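Local coordinates for hypothetical protein TM1553 (PDB 1VRM) that probably acts as an ApbE-family flavin transferase, attaching FMN taken from FAD to partner proteins, at residues A[24-29]-A[189-194]; A[87-92]-A[160-165]; A[104-109]-A[156-161]; A[260-265]-A[281-286]; A[303-308]-A[317-322]. All blocks are in the same frame, centred on the assembly; numbering follows the deposited sequence. Where two conformers were deposited one is given.

Interaction 1 of 5, residues A[24-29]-A[189-194]; sequences FALGTS and VEAGGD
Thr28 carries its hydroxyl OG1 opposite the backbone N (chi1 -168°), which leaves CG2 in the crowded position between N and the carbonyl carbon; OG1 meets Gly192, and CG2 meets Gly192 and Ala191. Two type I' hairpin turns lie side by side here, Ala25 to Thr28 joining strands 19-25 and 28-35 and Ala191 to Asp194 joining strands 186-191 and 194-197, at the ends of neighbouring strands of the large antiparallel sheet. The two hairpins are tied by Gly192 N, which donates to Ser29 O at 3.0 Å; the bond is close to straight (163°), and the donor lies nearly along the C=O axis. The same oxygen receives a CA-H contact from Ala191. Leu26 turns its CG opposite its carbonyl carbon (chi1 -58°), and its CD1 rests against Ala191 CB at 4.0 Å. Behind this pair, Leu26 also packs on Met52 and Ile55 of helix 41-58 and on Ala170 of helix 166-181, so the turn is seated on the helices beneath the sheet. Gly192 has positive phi, and a side chain at this position would run into the threonine hydroxyl, since Thr28 OG1 stands just 3.1 Å from Gly192 CA.

Interaction 2 of 5, residues A[87-92]-A[160-165]; sequences SLIKAA and IDLGGI
Leu88 and Leu162 reach toward each other tip to tip, Leu88 CD2 meeting Leu162 CD1 at 3.8 Å. Leu88 projects from helix 83-98 with CG opposite its backbone N (chi1 -178°), and Leu162 comes from the loop that leads into helix 166-181. The other branch of Leu162 is turned to the next turn of the helix, where its CD2 lies 4.0 Å from Ala92 CB. Flanking this central pair are two isoleucines of the loop. Ile160 meets Ile89 through their end methyls, CD1 to CD1 at 4.2 Å, while Ile165 lays its CD1 against Ala92 CA at 4.1 Å and turns its CG2 toward the methyls of Ala92 and Leu88. Phe59 touches both leucines, and Val68 of helix 67-72 touches Leu162. Between the hydrophobic residues the loop is shaped by an Asx turn, in which Asp161 OD2 accepts from Gly163 N at 2.9 Å; the same oxygen is hydrogen-bonded to an unidentified molecule, probably from the crystallisation liquor. Ile165, at the N-cap position of helix 166-181, brings the start of that helix against helix 83-98. No hydrogen bond joins the two segments: the helix and the loop are held by buried aliphatic contacts alone, with the carboxylate of Asp161 kept clear of them.

Interaction 3 of 5, residues A[104-109]-A[156-161]; sequences DPTVGR and NGVKID
Pro105 O and Asp161 N form the shortest of the hydrogen bonds joining the two segments, 2.7 Å long and nearly straight (165°). Ile160 CA also directs its hydrogen at this oxygen. Three residues along from Pro105, Gly108 N donates weakly to Lys159 O, which is approached as well by the CA atoms of Thr106 and Gly108. A side chain on Gly108 would collide with that carbonyl, consistent with glycine at this close approach of the first turn of helix 108-114. A third bond comes from a side chain: Arg109 NH1 donates to Gly157 O at 2.9 Å, the oxygen lying in the guanidinium plane while the donor sits above the carbonyl plane. The bends at chi2 and chi3 fold the arginine back to this acceptor, and its CD passes Lys159 CG at 3.8 Å. Lys159 NZ is paired with Glu112. Water 1 bridges the segments, lying 2.6 Å from Thr106 O and accepting from Lys159 N and Arg109 N. Within 104-109, Asp104 OD1 takes both Thr106 N, in an Asx turn, and Thr106 OG1, the latter at 2.6 Å; Thr106 OG1 also bonds Gly139 N. With backbone amides and carbonyls as the main partners, the loop and the helix start are joined chiefly by main-chain hydrogen bonds, which depend little on side-chain identity apart from Arg109.

Interaction 4 of 5, residues A[260-265]-A[281-286]; sequences RGVWSV and AGFVMA
Val262 stands over one face of the Phe283 ring in a CH-pi contact, its CB 4.2 Å from the ring centroid and 11° off the normal. Phe283 belongs to helix 272-296, and its CG lies opposite the backbone N (chi1 -171°), which sends the ring along strand 262-269. Aliphatic contacts extend this core: Val262 CG2 touches Ala286 CB at 3.8 Å, one turn on in the helix, and Val265 CG2 presses on Phe283 CA at 3.5 Å. Gly282 lies beside Val265, where a side chain would be tight. Polar atoms also meet the ring: its CZ is 3.3 Å from Val262 O, and Trp263 O lies at its edge, near the ring plane. Outside the segments, His248 meets the ring with the planes steeply inclined. Trp263 and Ser264 both face Val307 in a classic beta bulge, at the corner where the strand turns. Water 2 lies 2.8 Å from both Arg260 O and Phe283 O and can bridge them. An alanine here in place of Phe283, lacking the ring, would probably open a gap beneath Val262 and beside the Trp263 carbonyl. The contact is thus a buried hydrophobic wedge between helix and sheet, with a water between the helix backbone and the chain just before the strand.

Interaction 5 of 5, residues A[303-308]-A[317-322]; sequences HLLIVL and ETFKLF
His303 and Phe319 bring the two backbones to 5.0 Å between CA atoms, where the extended strand 303-308 passes a short, weakly bonded helix at about 317-320. The Phe319 ring lies alongside the strand with Leu305 CB over the middle of one face, 3.7 Å from its centroid and 12° off the normal. CG of Phe319 stands opposite its own backbone N (chi1 -169°), and this rotation carries the ring back across the strand. Its CD2 edge comes to 3.4 Å from His303 O, while Phe319 CB is 3.4 Å from Leu304 O. From the leucine side, Leu305 CD1 adds a further contact, 3.7 Å from Phe319 CE1. Strand 303-308 is one of the last in the antiparallel sheet, placed between 262-269 and 313-315, and the chain leaves that final hairpin straight into the helix, so Phe319 folds back over the sheet and also packs on Ile268 and on Ile223 of strand 219-225. A leucine in place of Phe319 has no flat face to offer Leu305 CB and would probably leave a gap against strand 219-225. At the strand's start, the imidazole of His303 and the side chain of Thr318 cross at about a right angle. His303 ND1 and Thr318 OG1 are hydrogen-bonded at 2.7 Å, with either able to donate, and the hydroxyl lies in the plane of the ring at its edge. Thr318 OG1 has a second partner in Ser316 OG, which also accepts from Phe319 N.

In the fold
From the N terminus, interaction 1 opens at the first hairpin and closes some 160 residues later on the strand 186-191 hairpin, joining neighbouring strands of the sheet. Interactions 2 and 3 both lie within that long loop. They open on helix 83-98 and at the start of helix 108-114, and they end on the same loop before helix 166-181, where they share Ile160 and Asp161; Pro105 packs on Ala92 and Leu162 to join them. After interaction 1 has closed, interactions 4 and 5 follow in series: the first docks helix 272-296 on strand 262-269, the second the C-terminal helix on strand 303-308. Backbone bonds between Trp263, Ser264 and Val307 link these two.

Interaction 1 of 5, residues A[24-29]-A[189-194]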
# COMPACT_ATOMS: atom_id res chain seq x y z
N PHE A 24 -6.88 -14.25 5.36
CA PHE A 24 -6.67 -13.65 4.07
C PHE A 24 -7.63 -12.45 3.99
O PHE A 24 -8.85 -12.57 4.24
CB PHE A 24 -6.89 -14.70 2.97
CG PHE A 24 -5.89 -15.80 3.04
CD1 PHE A 24 -4.69 -15.67 2.44
CD2 PHE A 24 -6.13 -16.93 3.79
CE1 PHE A 24 -3.71 -16.67 2.51
CE2 PHE A 24 -5.13 -17.94 3.89
CZ PHE A 24 -3.93 -17.79 3.25
N ALA A 25 -7.06 -11.30 3.66
CA ALA A 25 -7.84 -10.09 3.46
C ALA A 25 -6.94 -9.16 2.68
O ALA A 25 -5.73 -9.39 2.63
CB ALA A 25 -8.23 -9.47 4.81
N LEU A 26 -7.50 -8.07 2.18
CA LEU A 26 -6.74 -6.99 1.54
C LEU A 26 -5.91 -7.53 0.37
O LEU A 26 -4.83 -7.03 0.05
CB LEU A 26 -5.89 -6.29 2.59
CG LEU A 26 -6.61 -5.67 3.80
CD1 LEU A 26 -5.67 -5.39 4.93
CD2 LEU A 26 -7.33 -4.39 3.32
N GLY A 27 -6.45 -8.57 -0.28
CA GLY A 27 -5.80 -9.24 -1.36
C GLY A 27 -4.51 -9.99 -1.04
O GLY A 27 -3.76 -10.32 -1.96
N THR A 28 -4.30 -10.32 0.22
CA THR A 28 -3.06 -10.89 0.66
C THR A 28 -3.33 -11.74 1.90
O THR A 28 -4.49 -12.08 2.20
CB THR A 28 -2.02 -9.75 0.91
OG1 THR A 28 -0.68 -10.28 1.08
CG2 THR A 28 -2.40 -8.81 2.08
N SER A 29 -2.26 -12.15 2.57
CA SER A 29 -2.37 -12.82 3.84
C SER A 29 -2.18 -11.76 4.92
O SER A 29 -1.41 -10.80 4.73
CB SER A 29 -1.34 -13.94 3.97
OG SER A 29 -0.08 -13.43 3.67
N VAL A 189 0.23 -5.78 13.64
CA VAL A 189 -0.58 -6.32 12.57
C VAL A 189 0.22 -6.29 11.29
O VAL A 189 0.95 -5.32 11.06
CB VAL A 189 -1.85 -5.52 12.37
CG1 VAL A 189 -2.76 -6.20 11.35
CG2 VAL A 189 -2.59 -5.32 13.70
N GLU A 190 0.04 -7.30 10.46
CA GLU A 190 0.80 -7.44 9.21
C GLU A 190 -0.19 -7.75 8.11
O GLU A 190 -1.15 -8.50 8.33
CB GLU A 190 1.80 -8.57 9.37
CG GLU A 190 2.75 -8.74 8.24
CD GLU A 190 3.77 -9.84 8.52
OE1 GLU A 190 3.76 -10.39 9.65
OE2 GLU A 190 4.55 -10.16 7.60
N ALA A 191 0.05 -7.17 6.94
CA ALA A 191 -0.72 -7.51 5.74
C ALA A 191 0.26 -7.47 4.60
O ALA A 191 0.86 -6.44 4.32
CB ALA A 191 -1.86 -6.56 5.55
N GLY A 192 0.45 -8.62 3.98
CA GLY A 192 1.32 -8.72 2.82
C GLY A 192 2.67 -8.06 3.03
O GLY A 192 3.15 -7.28 2.17
N GLY A 193 3.29 -8.32 4.15
CA GLY A 193 4.65 -7.69 4.29
C GLY A 193 4.69 -6.15 4.55
O GLY A 193 5.70 -5.41 4.29
N ASP A 194 3.56 -5.61 4.93
CA ASP A 194 3.45 -4.30 5.59
C ASP A 194 3.13 -4.58 7.05
O ASP A 194 2.33 -5.47 7.36
CB ASP A 194 2.36 -3.46 4.99
CG ASP A 194 2.61 -3.10 3.50
OD1 ASP A 194 3.72 -3.41 2.98
OD2 ASP A 194 1.70 -2.50 2.87

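Interaction 2 of 5, residues A[87-92]-A[160-165]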
# COMPACT_ATOMS: atom_id res chain seq x y z
N SER A 87 -12.56 10.83 2.80
CA SER A 87 -11.29 11.14 3.42
C SER A 87 -10.17 10.27 2.82
O SER A 87 -9.07 10.75 2.55
CB SER A 87 -11.38 10.92 4.92
OG SER A 87 -11.40 9.54 5.21
N LEU A 88 -10.44 9.00 2.56
CA LEU A 88 -9.39 8.14 1.99
C LEU A 88 -9.02 8.53 0.56
O LEU A 88 -7.86 8.58 0.20
CB LEU A 88 -9.80 6.65 2.06
CG LEU A 88 -8.80 5.65 1.55
CD1 LEU A 88 -7.44 5.79 2.21
CD2 LEU A 88 -9.41 4.29 1.80
N ILE A 89 -10.02 8.79 -0.24
CA ILE A 89 -9.74 9.26 -1.61
C ILE A 89 -8.99 10.57 -1.60
O ILE A 89 -7.98 10.71 -2.30
CB ILE A 89 -11.03 9.29 -2.46
CG1 ILE A 89 -11.56 7.86 -2.57
CG2 ILE A 89 -10.80 9.88 -3.84
CD1 ILE A 89 -12.90 7.72 -3.29
N LYS A 90 -9.41 11.52 -0.76
CA LYS A 90 -8.67 12.80 -0.61
C LYS A 90 -7.22 12.56 -0.23
O LYS A 90 -6.30 13.15 -0.80
CB LYS A 90 -9.32 13.69 0.46
CG LYS A 90 -9.32 15.17 0.10
CD LYS A 90 -10.48 15.53 -0.78
CE LYS A 90 -10.90 16.98 -0.64
NZ LYS A 90 -11.69 17.29 0.60
N ALA A 91 -7.01 11.66 0.73
CA ALA A 91 -5.65 11.34 1.17
C ALA A 91 -4.81 10.73 0.04
O ALA A 91 -3.66 11.08 -0.15
CB ALA A 91 -5.66 10.47 2.37
N ALA A 92 -5.41 9.83 -0.73
CA ALA A 92 -4.70 9.19 -1.81
C ALA A 92 -4.32 10.24 -2.86
O ALA A 92 -3.21 10.27 -3.37
CB ALA A 92 -5.57 8.08 -2.43
N ILE A 160 -10.39 4.80 -10.17
CA ILE A 160 -9.60 4.84 -8.92
C ILE A 160 -9.29 3.40 -8.53
O ILE A 160 -10.15 2.52 -8.57
CB ILE A 160 -10.44 5.50 -7.81
CG1 ILE A 160 -10.69 6.99 -8.15
CG2 ILE A 160 -9.83 5.27 -6.47
CD1 ILE A 160 -11.74 7.68 -7.33
N ASP A 161 -8.05 3.15 -8.13
CA ASP A 161 -7.67 1.88 -7.52
C ASP A 161 -6.83 2.25 -6.28
O ASP A 161 -5.86 2.99 -6.40
CB ASP A 161 -6.83 0.97 -8.42
CG ASP A 161 -6.49 -0.36 -7.69
OD1 ASP A 161 -7.31 -1.32 -7.71
OD2 ASP A 161 -5.44 -0.43 -7.02
N LEU A 162 -7.25 1.74 -5.12
CA LEU A 162 -6.63 2.09 -3.82
C LEU A 162 -5.67 1.01 -3.32
O LEU A 162 -5.25 1.05 -2.15
CB LEU A 162 -7.72 2.40 -2.77
CG LEU A 162 -8.59 3.62 -3.06
CD1 LEU A 162 -9.59 3.97 -2.00
CD2 LEU A 162 -7.72 4.87 -3.32
N GLY A 163 -5.26 0.08 -4.18
CA GLY A 163 -4.45 -1.02 -3.74
C GLY A 163 -3.08 -0.56 -3.22
O GLY A 163 -2.42 -1.30 -2.46
N GLY A 164 -2.63 0.64 -3.61
CA GLY A 164 -1.32 1.14 -3.19
C GLY A 164 -1.32 1.80 -1.82
O GLY A 164 -0.26 2.15 -1.32
N ILE A 165 -2.51 1.96 -1.22
CA ILE A 165 -2.64 2.64 0.07
C ILE A 165 -3.57 1.90 1.06
O ILE A 165 -3.54 2.17 2.26
CB ILE A 165 -3.08 4.15 -0.16
CG1 ILE A 165 -2.89 5.00 1.08
CG2 ILE A 165 -4.51 4.23 -0.75
CD1 ILE A 165 -3.14 6.48 0.84

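Interaction 3 of 5, residues A[104-109]-A[156-161]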
# COMPACT_ATOMS: atom_id res chain seq x y z
N ASP A 104 -0.17 7.22 -7.78
CA ASP A 104 -1.37 7.80 -8.32
C ASP A 104 -2.50 6.79 -8.24
O ASP A 104 -2.40 5.75 -8.87
CB ASP A 104 -1.12 8.20 -9.75
CG ASP A 104 -2.22 9.09 -10.33
OD1 ASP A 104 -3.36 8.87 -9.93
OD2 ASP A 104 -1.95 10.02 -11.16
N PRO A 105 -3.57 7.11 -7.49
CA PRO A 105 -4.67 6.17 -7.32
C PRO A 105 -5.55 6.08 -8.57
O PRO A 105 -6.51 5.36 -8.55
CB PRO A 105 -5.42 6.75 -6.14
CG PRO A 105 -5.26 8.17 -6.26
CD PRO A 105 -3.85 8.36 -6.77
N THR A 106 -5.23 6.79 -9.64
CA THR A 106 -6.00 6.64 -10.87
C THR A 106 -5.33 5.75 -11.94
O THR A 106 -5.57 5.89 -13.12
CB THR A 106 -6.35 8.00 -11.48
OG1 THR A 106 -5.13 8.64 -11.87
CG2 THR A 106 -7.12 8.88 -10.47
N VAL A 107 -4.50 4.83 -11.49
CA VAL A 107 -3.99 3.76 -12.36
C VAL A 107 -5.06 2.70 -12.70
O VAL A 107 -4.73 1.71 -13.35
CB VAL A 107 -2.74 3.06 -11.75
CG1 VAL A 107 -1.52 4.00 -11.75
CG2 VAL A 107 -3.02 2.59 -10.38
N GLY A 108 -6.33 2.88 -12.31
CA GLY A 108 -7.32 1.88 -12.52
C GLY A 108 -7.50 1.46 -13.97
O GLY A 108 -7.59 0.28 -14.28
N ARG A 109 -7.61 2.43 -14.91
CA ARG A 109 -7.79 2.07 -16.30
C ARG A 109 -6.61 1.24 -16.83
O ARG A 109 -6.79 0.33 -17.64
CB ARG A 109 -8.02 3.28 -17.21
CG ARG A 109 -9.35 3.99 -17.01
CD ARG A 109 -10.54 3.24 -17.47
NE ARG A 109 -10.49 3.04 -18.91
CZ ARG A 109 -10.93 3.90 -19.85
NH1 ARG A 109 -11.45 5.05 -19.51
NH2 ARG A 109 -10.88 3.55 -21.14
N ASN A 156 -12.73 12.23 -17.59
CA ASN A 156 -11.83 11.66 -18.58
C ASN A 156 -11.71 10.15 -18.47
O ASN A 156 -10.74 9.55 -18.94
CB ASN A 156 -10.45 12.32 -18.51
CG ASN A 156 -10.50 13.75 -18.99
OD1 ASN A 156 -11.12 14.02 -20.01
ND2 ASN A 156 -9.90 14.65 -18.25
N GLY A 157 -12.74 9.51 -17.93
CA GLY A 157 -12.82 8.08 -17.88
C GLY A 157 -11.86 7.46 -16.89
O GLY A 157 -11.65 6.23 -16.92
N VAL A 158 -11.35 8.22 -15.94
CA VAL A 158 -10.40 7.61 -15.00
C VAL A 158 -11.14 6.66 -14.05
O VAL A 158 -12.33 6.82 -13.78
CB VAL A 158 -9.53 8.57 -14.21
CG1 VAL A 158 -8.73 9.50 -15.07
CG2 VAL A 158 -10.34 9.32 -13.22
N LYS A 159 -10.39 5.69 -13.55
CA LYS A 159 -10.87 4.80 -12.53
C LYS A 159 -9.86 4.79 -11.38
O LYS A 159 -8.65 4.75 -11.58
CB LYS A 159 -11.07 3.40 -13.04
CG LYS A 159 -12.24 3.31 -14.07
CD LYS A 159 -12.55 1.88 -14.37
CE LYS A 159 -13.90 1.64 -15.08
NZ LYS A 159 -14.26 0.16 -15.29
N ILE A 160 -10.39 4.80 -10.17
CA ILE A 160 -9.60 4.84 -8.92
C ILE A 160 -9.29 3.40 -8.53
O ILE A 160 -10.15 2.52 -8.57
CB ILE A 160 -10.44 5.50 -7.81
CG1 ILE A 160 -10.69 6.99 -8.15
CG2 ILE A 160 -9.83 5.27 -6.47
CD1 ILE A 160 -11.74 7.68 -7.33
N ASP A 161 -8.05 3.15 -8.13
CA ASP A 161 -7.67 1.88 -7.52
C ASP A 161 -6.83 2.25 -6.28
O ASP A 161 -5.86 2.99 -6.40
CB ASP A 161 -6.83 0.97 -8.42
CG ASP A 161 -6.49 -0.36 -7.69
OD1 ASP A 161 -7.31 -1.32 -7.71
OD2 ASP A 161 -5.44 -0.43 -7.02
O HOH W 1 -7.68 5.48 -14.63

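Interaction 4 of 5, residues A[260-265]-A[281-286]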
# COMPACT_ATOMS: atom_id res chain seq x y z
N ARG A 260 10.57 -0.11 -13.84
CA ARG A 260 11.74 -0.96 -14.00
C ARG A 260 12.95 -0.49 -13.21
O ARG A 260 12.94 0.63 -12.68
CB ARG A 260 12.11 -1.07 -15.49
CG ARG A 260 10.94 -1.59 -16.38
CD ARG A 260 10.49 -2.96 -15.94
NE ARG A 260 9.59 -3.61 -16.89
CZ ARG A 260 9.08 -4.82 -16.69
NH1 ARG A 260 9.37 -5.49 -15.59
NH2 ARG A 260 8.26 -5.36 -17.58
N GLY A 261 13.96 -1.35 -13.06
CA GLY A 261 15.20 -0.91 -12.43
C GLY A 261 15.28 -1.14 -10.94
O GLY A 261 16.34 -0.95 -10.34
N VAL A 262 14.19 -1.65 -10.35
CA VAL A 262 14.06 -1.75 -8.89
C VAL A 262 13.39 -3.08 -8.51
O VAL A 262 12.40 -3.49 -9.12
CB VAL A 262 13.19 -0.58 -8.32
CG1 VAL A 262 13.15 -0.65 -6.78
CG2 VAL A 262 13.71 0.75 -8.78
N TRP A 263 13.94 -3.80 -7.53
CA TRP A 263 13.36 -5.02 -7.05
C TRP A 263 12.44 -4.80 -5.84
O TRP A 263 11.34 -5.38 -5.74
CB TRP A 263 14.41 -6.07 -6.75
CG TRP A 263 15.04 -6.69 -7.99
CD1 TRP A 263 14.60 -6.61 -9.28
CD2 TRP A 263 16.19 -7.56 -8.01
NE1 TRP A 263 15.44 -7.34 -10.11
CE2 TRP A 263 16.40 -7.94 -9.35
CE3 TRP A 263 17.03 -8.05 -7.03
CZ2 TRP A 263 17.45 -8.79 -9.72
CZ3 TRP A 263 18.08 -8.90 -7.42
CH2 TRP A 263 18.27 -9.24 -8.73
N SER A 264 12.88 -3.95 -4.91
CA SER A 264 12.01 -3.59 -3.78
C SER A 264 12.37 -2.29 -3.13
O SER A 264 13.50 -1.80 -3.25
CB SER A 264 11.96 -4.68 -2.74
OG SER A 264 13.21 -4.83 -2.10
N VAL A 265 11.38 -1.69 -2.47
CA VAL A 265 11.62 -0.49 -1.66
C VAL A 265 10.86 -0.71 -0.35
O VAL A 265 9.68 -1.06 -0.39
CB VAL A 265 11.06 0.78 -2.32
CG1 VAL A 265 11.12 1.97 -1.34
CG2 VAL A 265 11.77 1.11 -3.65
N ALA A 281 5.42 4.94 -4.39
CA ALA A 281 6.03 6.07 -5.09
C ALA A 281 7.55 5.89 -5.22
O ALA A 281 8.14 6.16 -6.26
CB ALA A 281 5.78 7.37 -4.35
N GLY A 282 8.18 5.47 -4.13
CA GLY A 282 9.65 5.26 -4.16
C GLY A 282 10.05 4.18 -5.14
O GLY A 282 11.09 4.30 -5.83
N PHE A 283 9.27 3.12 -5.23
CA PHE A 283 9.53 2.06 -6.21
C PHE A 283 9.55 2.64 -7.64
O PHE A 283 10.44 2.40 -8.42
CB PHE A 283 8.47 1.00 -6.13
CG PHE A 283 8.79 -0.24 -6.96
CD1 PHE A 283 8.50 -0.23 -8.32
CD2 PHE A 283 9.35 -1.35 -6.39
CE1 PHE A 283 8.75 -1.35 -9.10
CE2 PHE A 283 9.63 -2.48 -7.17
CZ PHE A 283 9.32 -2.47 -8.52
N VAL A 284 8.53 3.43 -7.97
CA VAL A 284 8.43 4.06 -9.27
C VAL A 284 9.55 5.07 -9.52
O VAL A 284 10.04 5.17 -10.62
CB VAL A 284 7.06 4.75 -9.44
CG1 VAL A 284 7.04 5.64 -10.69
CG2 VAL A 284 5.90 3.73 -9.39
N MSE A 285 9.92 5.85 -8.52
CA MSE A 285 10.90 6.91 -8.72
C MSE A 285 12.34 6.41 -8.69
O MSE A 285 13.23 7.06 -9.25
CB MSE A 285 10.69 7.97 -7.64
CG MSE A 285 9.41 8.72 -7.85
SE MSE A 285 9.15 10.08 -6.46
CE MSE A 285 10.47 11.46 -7.31
N ALA A 286 12.58 5.31 -8.00
CA ALA A 286 13.98 4.87 -7.74
C ALA A 286 14.66 4.30 -8.99
O ALA A 286 15.90 4.23 -9.06
CB ALA A 286 14.05 3.88 -6.62
O HOH W 2 11.44 2.39 -11.07

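Interaction 5 of 5, residues A[303-308]-A[317-322]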
# COMPACT_ATOMS: atom_id res chain seq x y z
N HIS A 303 11.80 6.67 5.71
CA HIS A 303 13.13 6.22 5.93
C HIS A 303 13.29 4.92 5.23
O HIS A 303 12.56 3.96 5.54
CB HIS A 303 13.35 6.14 7.44
CG HIS A 303 13.00 7.44 8.08
ND1 HIS A 303 13.74 8.59 7.85
CD2 HIS A 303 11.88 7.84 8.73
CE1 HIS A 303 13.11 9.63 8.39
NE2 HIS A 303 11.99 9.20 8.93
N LEU A 304 14.23 4.84 4.29
CA LEU A 304 14.12 3.77 3.30
C LEU A 304 15.33 2.95 2.97
O LEU A 304 16.48 3.36 3.16
CB LEU A 304 13.56 4.30 2.03
CG LEU A 304 14.45 5.09 1.11
CD1 LEU A 304 13.70 5.39 -0.18
CD2 LEU A 304 14.93 6.38 1.78
N LEU A 305 15.03 1.77 2.44
CA LEU A 305 16.03 0.86 1.90
C LEU A 305 15.52 0.42 0.54
O LEU A 305 14.38 -0.05 0.43
CB LEU A 305 16.15 -0.37 2.79
CG LEU A 305 17.13 -1.47 2.36
CD1 LEU A 305 17.55 -2.30 3.51
CD2 LEU A 305 16.49 -2.39 1.34
N ILE A 306 16.36 0.56 -0.49
CA ILE A 306 16.03 0.17 -1.85
C ILE A 306 16.92 -1.00 -2.27
O ILE A 306 18.12 -0.97 -2.06
CB ILE A 306 16.29 1.32 -2.85
CG1 ILE A 306 15.52 2.57 -2.46
CG2 ILE A 306 15.98 0.88 -4.26
CD1 ILE A 306 15.93 3.78 -3.18
N VAL A 307 16.33 -2.04 -2.87
CA VAL A 307 17.10 -3.08 -3.51
C VAL A 307 16.95 -2.84 -5.00
O VAL A 307 15.85 -2.98 -5.56
CB VAL A 307 16.59 -4.48 -3.19
CG1 VAL A 307 17.49 -5.53 -3.91
CG2 VAL A 307 16.54 -4.71 -1.68
N LEU A 308 18.03 -2.41 -5.63
CA LEU A 308 18.01 -2.12 -7.04
C LEU A 308 18.03 -3.43 -7.85
O LEU A 308 18.39 -4.47 -7.32
CB LEU A 308 19.22 -1.28 -7.39
CG LEU A 308 19.26 0.08 -6.73
CD1 LEU A 308 20.67 0.64 -6.91
CD2 LEU A 308 18.16 0.97 -7.29
N GLU A 317 20.66 7.12 5.69
CA GLU A 317 21.27 7.07 7.00
C GLU A 317 20.20 6.93 8.11
O GLU A 317 20.43 6.31 9.14
CB GLU A 317 22.12 8.33 7.22
CG GLU A 317 23.32 8.40 6.32
CD GLU A 317 24.29 7.25 6.53
OE1 GLU A 317 24.49 6.81 7.69
OE2 GLU A 317 24.83 6.77 5.51
N THR A 318 19.04 7.51 7.89
CA THR A 318 17.95 7.40 8.86
C THR A 318 17.50 5.93 8.99
O THR A 318 17.15 5.48 10.06
CB THR A 318 16.73 8.33 8.51
OG1 THR A 318 16.30 8.18 7.15
CG2 THR A 318 17.10 9.79 8.81
N PHE A 319 17.45 5.20 7.88
CA PHE A 319 17.07 3.79 7.91
C PHE A 319 18.02 3.01 8.83
O PHE A 319 17.57 2.18 9.64
CB PHE A 319 17.05 3.19 6.47
CG PHE A 319 16.43 1.83 6.40
CD1 PHE A 319 17.16 0.69 6.65
CD2 PHE A 319 15.05 1.69 6.15
CE1 PHE A 319 16.52 -0.58 6.62
CE2 PHE A 319 14.47 0.42 6.11
CZ PHE A 319 15.21 -0.69 6.33
N LYS A 320 19.32 3.31 8.73
CA LYS A 320 20.35 2.63 9.49
C LYS A 320 20.12 2.77 10.98
O LYS A 320 20.49 1.89 11.75
CB LYS A 320 21.76 3.16 9.11
CG LYS A 320 22.04 3.04 7.59
CD LYS A 320 23.49 3.38 7.22
CE LYS A 320 23.73 3.42 5.74
NZ LYS A 320 25.11 3.98 5.45
N LEU A 321 19.46 3.85 11.41
CA LEU A 321 19.18 4.02 12.83
C LEU A 321 18.33 2.89 13.42
O LEU A 321 18.34 2.67 14.62
CB LEU A 321 18.48 5.36 13.09
CG LEU A 321 19.27 6.61 12.74
CD1 LEU A 321 18.44 7.91 12.91
CD2 LEU A 321 20.57 6.65 13.54
N PHE A 322 17.51 2.26 12.56
CA PHE A 322 16.56 1.21 12.97
C PHE A 322 17.15 -0.20 12.87
O PHE A 322 16.48 -1.15 13.20
CB PHE A 322 15.30 1.32 12.13
CG PHE A 322 14.58 2.60 12.35
CD1 PHE A 322 13.62 2.71 13.35
CD2 PHE A 322 14.85 3.70 11.55
CE1 PHE A 322 12.94 3.89 13.52
CE2 PHE A 322 14.21 4.88 11.75
CZ PHE A 322 13.26 4.99 12.75